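PDB 5DKV: ABC transporter substrate binding protein (Ribose) from Agrobacterium vitis, which binds alpha-D-tagatopyranose in the crystal and probably serves as the sugar-capturing, solute-binding component of an ABC transporter. Local coordinates for residues Asn25-Ile30 and Ala287-Thr292; Glu147-Leu153 and Gly181-Met186; Tyr164-Val168 and Ser231-Ser235. All blocks are in the same frame, centred on the assembly; numbering follows the deposited sequence.

Contact 1: residues Asn25-Ile30 and Ala287-Thr292; sequences NKKFRI and AYAHLT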
loop_
_atom_site.group_PDB
_atom_site.type_symbol
_atom_site.label_atom_id
_atom_site.label_comp_id
_atom_site.label_asym_id
_atom_site.label_seq_id
_atom_site.Cartn_x
_atom_site.Cartn_y
_atom_site.Cartn_z
ATOM N N ASN A 25 -21.244 19.763 15.337
ATOM C CA ASN A 25 -20.296 18.749 15.770
ATOM C C ASN A 25 -19.216 19.327 16.667
ATOM O O ASN A 25 -18.715 20.424 16.419
ATOM C CB ASN A 25 -19.560 18.083 14.592
ATOM C CG ASN A 25 -20.482 17.476 13.567
ATOM O OD1 ASN A 25 -21.698 17.393 13.761
ATOM N ND2 ASN A 25 -19.897 17.022 12.454
ATOM N N LYS A 26 -18.827 18.556 17.675
ATOM C CA LYS A 26 -17.541 18.768 18.321
ATOM C C LYS A 26 -16.442 18.694 17.256
ATOM O O LYS A 26 -16.440 17.780 16.420
ATOM C CB LYS A 26 -17.333 17.724 19.424
ATOM C CG LYS A 26 -15.897 17.418 19.774
ATOM C CD LYS A 26 -15.328 18.348 20.789
ATOM C CE LYS A 26 -13.893 17.954 21.120
ATOM N NZ LYS A 26 -13.287 18.924 22.042
ATOM N N LYS A 27 -15.530 19.667 17.268
ATOM C CA LYS A 27 -14.443 19.718 16.292
ATOM C C LYS A 27 -13.193 19.042 16.841
ATOM O O LYS A 27 -12.633 19.454 17.865
ATOM C CB LYS A 27 -14.135 21.150 15.901
ATOM C CG LYS A 27 -15.297 21.833 15.186
ATOM C CD LYS A 27 -15.080 23.324 15.137
ATOM C CE LYS A 27 -16.212 24.042 14.428
ATOM N NZ LYS A 27 -15.775 25.396 14.004
ATOM N N PHE A 28 -12.772 18.008 16.132
ATOM C CA PHE A 28 -11.706 17.132 16.582
ATOM C C PHE A 28 -10.402 17.393 15.861
ATOM O O PHE A 28 -10.389 17.927 14.754
ATOM C CB PHE A 28 -12.136 15.684 16.396
ATOM C CG PHE A 28 -13.269 15.265 17.301
ATOM C CD1 PHE A 28 -13.062 15.071 18.648
ATOM C CD2 PHE A 28 -14.535 15.040 16.789
ATOM C CE1 PHE A 28 -14.096 14.664 19.475
ATOM C CE2 PHE A 28 -15.573 14.651 17.610
ATOM C CZ PHE A 28 -15.354 14.454 18.958
ATOM N N ARG A 29 -9.312 17.010 16.512
ATOM C CA ARG A 29 -7.993 16.990 15.893
ATOM C C ARG A 29 -7.552 15.542 15.729
ATOM O O ARG A 29 -7.320 14.839 16.704
ATOM C CB ARG A 29 -6.999 17.786 16.734
ATOM C CG ARG A 29 -7.339 19.265 16.748
ATOM C CD ARG A 29 -6.718 19.989 17.922
ATOM N NE ARG A 29 -5.260 19.965 17.873
ATOM C CZ ARG A 29 -4.483 19.248 18.687
ATOM N NH1 ARG A 29 -5.018 18.474 19.625
ATOM N NH2 ARG A 29 -3.160 19.312 18.562
ATOM N N ILE A 30 -7.487 15.095 14.481
ATOM C CA ILE A 30 -7.186 13.702 14.165
ATOM C C ILE A 30 -5.845 13.637 13.452
ATOM O O ILE A 30 -5.642 14.299 12.434
ATOM C CB ILE A 30 -8.299 13.080 13.283
ATOM C CG1 ILE A 30 -9.631 13.091 14.027
ATOM C CG2 ILE A 30 -7.921 11.643 12.832
ATOM C CD1 ILE A 30 -10.851 12.814 13.139
ATOM N N ALA A 287 -12.789 7.417 12.977
ATOM C CA ALA A 287 -12.294 8.075 14.189
ATOM C C ALA A 287 -13.351 9.007 14.758
ATOM O O ALA A 287 -13.578 9.020 15.960
ATOM C CB ALA A 287 -11.045 8.840 13.926
ATOM N N TYR A 288 -14.016 9.747 13.874
ATOM C CA TYR A 288 -15.046 10.683 14.316
ATOM C C TYR A 288 -16.198 9.937 15.020
ATOM O O TYR A 288 -16.678 10.342 16.097
ATOM C CB TYR A 288 -15.575 11.487 13.120
ATOM C CG TYR A 288 -16.708 12.373 13.526
ATOM C CD1 TYR A 288 -16.459 13.623 14.047
ATOM C CD2 TYR A 288 -18.013 11.941 13.451
ATOM C CE1 TYR A 288 -17.493 14.435 14.462
ATOM C CE2 TYR A 288 -19.054 12.747 13.864
ATOM C CZ TYR A 288 -18.793 13.992 14.363
ATOM O OH TYR A 288 -19.830 14.810 14.811
ATOM N N ALA A 289 -16.619 8.847 14.393
ATOM C CA ALA A 289 -17.696 8.011 14.905
ATOM C C ALA A 289 -17.316 7.508 16.297
ATOM O O ALA A 289 -18.072 7.641 17.240
ATOM C CB ALA A 289 -17.974 6.848 13.964
ATOM N N HIS A 290 -16.112 6.976 16.424
ATOM C CA HIS A 290 -15.656 6.543 17.736
ATOM C C HIS A 290 -15.690 7.658 18.787
ATOM O O HIS A 290 -16.145 7.466 19.922
ATOM C CB HIS A 290 -14.235 5.996 17.677
ATOM C CG HIS A 290 -13.699 5.666 19.032
ATOM N ND1 HIS A 290 -14.086 4.533 19.718
ATOM C CD2 HIS A 290 -12.853 6.335 19.850
ATOM C CE1 HIS A 290 -13.494 4.513 20.899
ATOM N NE2 HIS A 290 -12.740 5.593 21.005
ATOM N N LEU A 291 -15.171 8.810 18.419
ATOM C CA LEU A 291 -15.073 9.933 19.337
ATOM C C LEU A 291 -16.426 10.472 19.769
ATOM O O LEU A 291 -16.516 11.148 20.797
ATOM C CB LEU A 291 -14.236 11.048 18.706
ATOM C CG LEU A 291 -12.755 10.714 18.606
ATOM C CD1 LEU A 291 -12.106 11.645 17.620
ATOM C CD2 LEU A 291 -12.006 10.804 19.971
ATOM N N THR A 292 -17.479 10.149 19.017
ATOM C CA THR A 292 -18.832 10.587 19.383
ATOM C C THR A 292 -19.649 9.401 19.900
ATOM O O THR A 292 -20.882 9.464 19.962
ATOM C CB THR A 292 -19.533 11.254 18.204
ATOM O OG1 THR A 292 -19.519 10.376 17.061
ATOM C CG2 THR A 292 -18.816 12.552 17.838
#

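Contact 2: residues Glu147-Leu153 and Gly181-Met186; sequences EIAARSL and GFKSEM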
loop_
_atom_site.group_PDB
_atom_site.type_symbol
_atom_site.label_atom_id
_atom_site.label_comp_id
_atom_site.label_asym_id
_atom_site.label_seq_id
_atom_site.Cartn_x
_atom_site.Cartn_y
_atom_site.Cartn_z
ATOM N N GLU A 147 -3.163 -12.076 -5.664
ATOM C CA GLU A 147 -3.777 -13.092 -6.502
ATOM C C GLU A 147 -4.201 -12.475 -7.828
ATOM O O GLU A 147 -4.009 -13.070 -8.900
ATOM C CB GLU A 147 -4.976 -13.726 -5.782
ATOM C CG GLU A 147 -4.592 -14.470 -4.497
ATOM C CD GLU A 147 -5.817 -14.892 -3.666
ATOM O OE1 GLU A 147 -6.809 -14.124 -3.587
ATOM O OE2 GLU A 147 -5.789 -15.995 -3.083
ATOM N N ILE A 148 -4.757 -11.269 -7.757
ATOM C CA ILE A 148 -5.123 -10.503 -8.961
ATOM C C ILE A 148 -3.913 -10.180 -9.834
ATOM O O ILE A 148 -3.944 -10.361 -11.061
ATOM C CB ILE A 148 -5.859 -9.185 -8.582
ATOM C CG1 ILE A 148 -7.239 -9.530 -8.023
ATOM C CG2 ILE A 148 -5.974 -8.239 -9.791
ATOM C CD1 ILE A 148 -8.032 -8.323 -7.455
ATOM N N ALA A 149 -2.839 -9.714 -9.213
ATOM C CA ALA A 149 -1.602 -9.482 -9.939
ATOM C C ALA A 149 -1.120 -10.738 -10.654
ATOM O O ALA A 149 -0.667 -10.671 -11.786
ATOM C CB ALA A 149 -0.542 -8.971 -9.018
ATOM N N ALA A 150 -1.220 -11.891 -9.999
ATOM C CA ALA A 150 -0.760 -13.137 -10.613
ATOM C C ALA A 150 -1.604 -13.518 -11.825
ATOM O O ALA A 150 -1.066 -13.924 -12.875
ATOM C CB ALA A 150 -0.772 -14.251 -9.604
ATOM N N ARG A 151 -2.925 -13.417 -11.677
ATOM C CA ARG A 151 -3.819 -13.743 -12.777
ATOM C C ARG A 151 -3.599 -12.802 -13.955
ATOM O O ARG A 151 -3.623 -13.240 -15.117
ATOM C CB ARG A 151 -5.288 -13.718 -12.313
ATOM C CG ARG A 151 -5.647 -14.888 -11.394
ATOM C CD ARG A 151 -7.149 -15.019 -11.169
ATOM N NE ARG A 151 -7.720 -13.949 -10.352
ATOM C CZ ARG A 151 -7.857 -13.993 -9.021
ATOM N NH1 ARG A 151 -7.458 -15.053 -8.332
ATOM N NH2 ARG A 151 -8.406 -12.971 -8.370
ATOM N N SER A 152 -3.360 -11.524 -13.660
ATOM C CA SER A 152 -3.082 -10.526 -14.695
ATOM C C SER A 152 -1.771 -10.833 -15.423
ATOM O O SER A 152 -1.711 -10.793 -16.650
ATOM C CB SER A 152 -3.029 -9.119 -14.096
ATOM O OG SER A 152 -4.269 -8.774 -13.484
ATOM N N LEU A 153 -0.724 -11.132 -14.662
ATOM C CA LEU A 153 0.569 -11.452 -15.255
ATOM C C LEU A 153 0.497 -12.755 -16.015
ATOM O O LEU A 153 1.096 -12.877 -17.081
ATOM C CB LEU A 153 1.674 -11.510 -14.189
ATOM C CG LEU A 153 3.109 -11.640 -14.703
ATOM C CD1 LEU A 153 3.478 -10.460 -15.581
ATOM C CD2 LEU A 153 4.089 -11.771 -13.543
ATOM N N GLY A 181 -0.098 -14.008 -1.884
ATOM C CA GLY A 181 -1.257 -14.212 -2.742
ATOM C C GLY A 181 -0.800 -14.496 -4.154
ATOM O O GLY A 181 -1.345 -15.350 -4.855
ATOM N N PHE A 182 0.233 -13.780 -4.582
ATOM C CA PHE A 182 0.781 -13.992 -5.908
ATOM C C PHE A 182 1.291 -15.424 -6.044
ATOM O O PHE A 182 1.000 -16.102 -7.024
ATOM C CB PHE A 182 1.918 -13.006 -6.175
ATOM C CG PHE A 182 2.595 -13.195 -7.509
ATOM C CD1 PHE A 182 3.668 -14.063 -7.648
ATOM C CD2 PHE A 182 2.179 -12.455 -8.609
ATOM C CE1 PHE A 182 4.294 -14.223 -8.888
ATOM C CE2 PHE A 182 2.792 -12.581 -9.829
ATOM C CZ PHE A 182 3.869 -13.478 -9.980
ATOM N N LYS A 183 2.071 -15.879 -5.066
ATOM C CA LYS A 183 2.684 -17.203 -5.161
ATOM C C LYS A 183 1.662 -18.332 -5.028
ATOM O O LYS A 183 1.782 -19.368 -5.706
ATOM C CB LYS A 183 3.783 -17.374 -4.110
ATOM C CG LYS A 183 5.052 -16.587 -4.468
ATOM C CD LYS A 183 6.161 -16.780 -3.443
ATOM C CE LYS A 183 7.491 -16.214 -3.948
ATOM N NZ LYS A 183 8.547 -16.248 -2.887
ATOM N N SER A 184 0.665 -18.144 -4.173
ATOM C CA SER A 184 -0.365 -19.167 -4.040
ATOM C C SER A 184 -1.191 -19.287 -5.331
ATOM O O SER A 184 -1.554 -20.396 -5.761
ATOM C CB SER A 184 -1.257 -18.894 -2.819
ATOM O OG SER A 184 -1.944 -17.666 -2.908
ATOM N N GLU A 185 -1.491 -18.162 -5.965
ATOM C CA GLU A 185 -2.198 -18.198 -7.247
ATOM C C GLU A 185 -1.312 -18.831 -8.323
ATOM O O GLU A 185 -1.757 -19.711 -9.051
ATOM C CB GLU A 185 -2.650 -16.779 -7.651
ATOM C CG GLU A 185 -3.231 -16.635 -9.081
ATOM C CD GLU A 185 -4.534 -17.402 -9.340
ATOM O OE1 GLU A 185 -4.647 -18.037 -10.431
ATOM O OE2 GLU A 185 -5.455 -17.341 -8.488
ATOM N N MET A 186 -0.046 -18.415 -8.409
ATOM C CA MET A 186 0.819 -18.949 -9.462
ATOM C C MET A 186 1.022 -20.455 -9.289
ATOM O O MET A 186 1.259 -21.167 -10.268
ATOM C CB MET A 186 2.185 -18.237 -9.491
ATOM C CG MET A 186 2.195 -16.836 -10.119
ATOM S SD MET A 186 1.323 -16.869 -11.706
ATOM C CE MET A 186 1.919 -15.382 -12.490
HETATM O O HOH W 1 -4.492 -18.129 -4.156
#

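Contact 3: residues Tyr164-Val168 and Ser231-Ser235; sequences YVSNV and SGLGS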
loop_
_atom_site.group_PDB
_atom_site.type_symbol
_atom_site.label_atom_id
_atom_site.label_comp_id
_atom_site.label_asym_id
_atom_site.label_seq_id
_atom_site.Cartn_x
_atom_site.Cartn_y
_atom_site.Cartn_z
ATOM N N TYR A 164 9.101 -13.300 -11.713
ATOM C CA TYR A 164 9.491 -13.135 -10.326
ATOM C C TYR A 164 8.775 -11.933 -9.742
ATOM O O TYR A 164 8.260 -11.089 -10.474
ATOM C CB TYR A 164 11.012 -12.978 -10.179
ATOM C CG TYR A 164 11.554 -11.632 -10.608
ATOM C CD1 TYR A 164 11.815 -11.363 -11.926
ATOM C CD2 TYR A 164 11.796 -10.633 -9.675
ATOM C CE1 TYR A 164 12.310 -10.143 -12.323
ATOM C CE2 TYR A 164 12.304 -9.400 -10.062
ATOM C CZ TYR A 164 12.550 -9.161 -11.394
ATOM O OH TYR A 164 13.038 -7.940 -11.832
ATOM N N VAL A 165 8.751 -11.884 -8.414
ATOM C CA VAL A 165 8.208 -10.769 -7.670
ATOM C C VAL A 165 9.340 -9.808 -7.270
ATOM O O VAL A 165 10.350 -10.213 -6.668
ATOM C CB VAL A 165 7.485 -11.237 -6.397
ATOM C CG1 VAL A 165 6.898 -10.026 -5.622
ATOM C CG2 VAL A 165 6.380 -12.273 -6.719
ATOM N N SER A 166 9.157 -8.545 -7.620
ATOM C CA SER A 166 10.002 -7.476 -7.160
ATOM C C SER A 166 9.294 -6.909 -5.940
ATOM O O SER A 166 8.160 -6.456 -6.043
ATOM C CB SER A 166 10.196 -6.430 -8.270
ATOM O OG SER A 166 10.832 -5.260 -7.819
ATOM N N ASN A 167 9.933 -6.996 -4.782
ATOM C CA ASN A 167 9.300 -6.618 -3.527
ATOM C C ASN A 167 10.192 -5.753 -2.660
ATOM O O ASN A 167 11.356 -5.488 -2.999
ATOM C CB ASN A 167 8.890 -7.876 -2.766
ATOM C CG ASN A 167 7.658 -7.683 -1.931
ATOM O OD1 ASN A 167 7.210 -6.560 -1.707
ATOM N ND2 ASN A 167 7.089 -8.784 -1.481
ATOM N N VAL A 168 9.639 -5.290 -1.547
ATOM C CA VAL A 168 10.313 -4.298 -0.721
ATOM C C VAL A 168 11.317 -4.940 0.233
ATOM O O VAL A 168 12.536 -4.831 0.042
ATOM C CB VAL A 168 9.262 -3.475 0.075
ATOM C CG1 VAL A 168 9.937 -2.435 0.944
ATOM C CG2 VAL A 168 8.320 -2.786 -0.880
ATOM N N SER A 231 8.546 -0.723 -6.410
ATOM C CA SER A 231 8.999 -1.974 -6.999
ATOM C C SER A 231 8.562 -2.040 -8.458
ATOM O O SER A 231 9.323 -2.408 -9.340
ATOM C CB SER A 231 8.413 -3.159 -6.248
ATOM O OG SER A 231 8.886 -3.201 -4.902
ATOM N N GLY A 232 7.299 -1.702 -8.693
ATOM C CA GLY A 232 6.775 -1.700 -10.042
ATOM C C GLY A 232 7.414 -0.656 -10.948
ATOM O O GLY A 232 7.700 -0.929 -12.119
ATOM N N LEU A 233 7.613 0.545 -10.423
ATOM C CA LEU A 233 8.252 1.620 -11.172
ATOM C C LEU A 233 9.685 1.244 -11.543
ATOM O O LEU A 233 10.084 1.349 -12.708
ATOM C CB LEU A 233 8.218 2.911 -10.345
ATOM C CG LEU A 233 8.906 4.135 -10.926
ATOM C CD1 LEU A 233 8.347 4.436 -12.313
ATOM C CD2 LEU A 233 8.734 5.324 -9.963
ATOM N N GLY A 234 10.453 0.795 -10.558
ATOM C CA GLY A 234 11.833 0.406 -10.802
ATOM C C GLY A 234 11.948 -0.753 -11.766
ATOM O O GLY A 234 12.805 -0.767 -12.651
ATOM N N SER A 235 11.081 -1.743 -11.597
ATOM C CA SER A 235 11.110 -2.916 -12.460
ATOM C C SER A 235 10.800 -2.517 -13.890
ATOM O O SER A 235 11.460 -2.959 -14.820
ATOM C CB SER A 235 10.121 -3.977 -11.962
ATOM O OG SER A 235 10.540 -4.521 -10.727
HETATM O O HOH W 2 12.945 -5.872 -10.159
#

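Contact 1: residues Asn25-Ile30 and Ala287-Thr292
The ring of Phe28 lies against Leu291, which covers one of its faces. Leu291 CB sits 3.9 Å from the centroid of the Phe28 ring, 22° off the ring normal, in a CH-pi contact. Leu291 CD1 extends the cover toward Phe28 CD1 and CG. The opposite face of the ring carries Lys26 CG, so the phenyl group is held between a lysine methylene and the leucine. Tyr288 comes in at the rim of Phe28, with Phe28 CD2 3.6 Å from Tyr288 CD1. The two ring planes stand 77° apart. Tyr288 CG is anti to the backbone N (chi1 175°), which carries its ring out beside Phe28. Thr292 CG2 approaches the same rim, 3.9 Å from Phe28 CE2. Deeper in, Ile30 CD1 meets Ala287 CB at 4.1 Å. At the outer end, Asn25 CG packs on Tyr288 OH at 3.0 Å, without a hydrogen bond. Asn25 ND2 instead donates to Ile56 O. The contact sets the end of helix 276-291 against the start of strand 29-33. Leu291 and Ala287 also touch Ala87 of strand 87-90, beside 29-33 in the sheet. No hydrogen bond joins the two segments, so apolar and aromatic packing holds them together.

Contact 2: residues Glu147-Leu153 and Gly181-Met186
Glu185 reaches from helix 173-186 across to Ala150 and Arg151 of helix 142-156. Glu185 CB lies 3.7 Å from Ala150 CB. Glu185 CG comes 3.5 Å from Ala150 CB, also nearing Glu147 O. The chain then bends at chi2 (64°), which brings CD and OE1 over Arg151 CG. At the tip, Glu185 OE2 takes a hydrogen bond from Arg151 NH1 at 3.0 Å, part of a salt bridge. The donor stands above the carboxylate plane, and the N-H...O angle is a bent 139°. The guanidinium and carboxylate planes are almost perpendicular. Glu185 OE1 is bonded to His189 NE2, so both carboxylate oxygens have partners. Below this polar rim, Ala150 CB meets Phe182 CD2 at 3.6 Å. Met186 CE presses on Ala150 O at 3.3 Å, and Leu153 CD2 lies in plane at the edge of the Phe182 ring. Gly181 lets the backbones close to 4.7 Å between Gly181 CA and Glu147 CA. A water donates to Glu147 OE2 and bonds to Ser184 OG, which also bonds to Gln180 O. The short helical segments cross at -48°. Phe182 and Leu153 both rest on Val163, as helices do on the sheet of an alpha/beta periplasmic binding protein lobe.

Contact 3: residues Tyr164-Val168 and Ser231-Ser235
Ser166 of strand 161-167 meets Ser231 and Ser235 on the first turns of helix 229-241, in the alpha/beta fold of a periplasmic sugar-binding protein. Packing comes first. Ser166 is directed at the helix, and Ser166 O lies 3.3 Å from Ser231 CB. Ser166 CB is 3.1 Å from Ser235 OG, a tight fit that small serine side chains allow. Val168 CG2 reaches Ser231 OG more loosely, at 4.1 Å. Polar contacts form a second group. A chi1 of 170° turns Ser166 OG to the side of its carbonyl carbon, 3.0 Å from Ser235 OG. Ser235 OG donates to Ser231 O, one turn back in the helix. That carbonyl also accepts Ser235 N, and the two donors reach it from opposite faces of its plane. Ser231 OG is engaged by Asn200 ND2 and by Asn228 OD1. Asn228 belongs to the tagatose pocket, and the side chain of Val168 lies about 6 Å from the bound sugar, so the strand end is close to the binding site. Asn167 points away from the helix, and Asn167 OD1 accepts from Val168 N. Water mediates the last link: it lies in plane at the edge of the Tyr164 ring, 2.7 Å from Tyr164 OH, and donates to Ser235 OG.

In the fold
Contact 1 lies on the opposite side of the chain's centre from contacts 2 and 3, whose centres are each about 39 Å from its own. It joins residues near the N-terminus to residues near the end of the chain, and contacts 2 and 3 fall between these in sequence. Those two are neighbours, with centres about 14 Å apart. They touch where Phe182 CD1 meets Val165 CG2 at 3.4 Å. Their segments alternate along the chain, in the order 147-153, 164-168, 181-186, 231-235. Contacts 1 and 3 both reach the central sheet. Contact 1 lies in one lobe and contacts 2 and 3 in the other. The tagatose is held in the cleft between the lobes, with contact 3 nearer to it than contact 2.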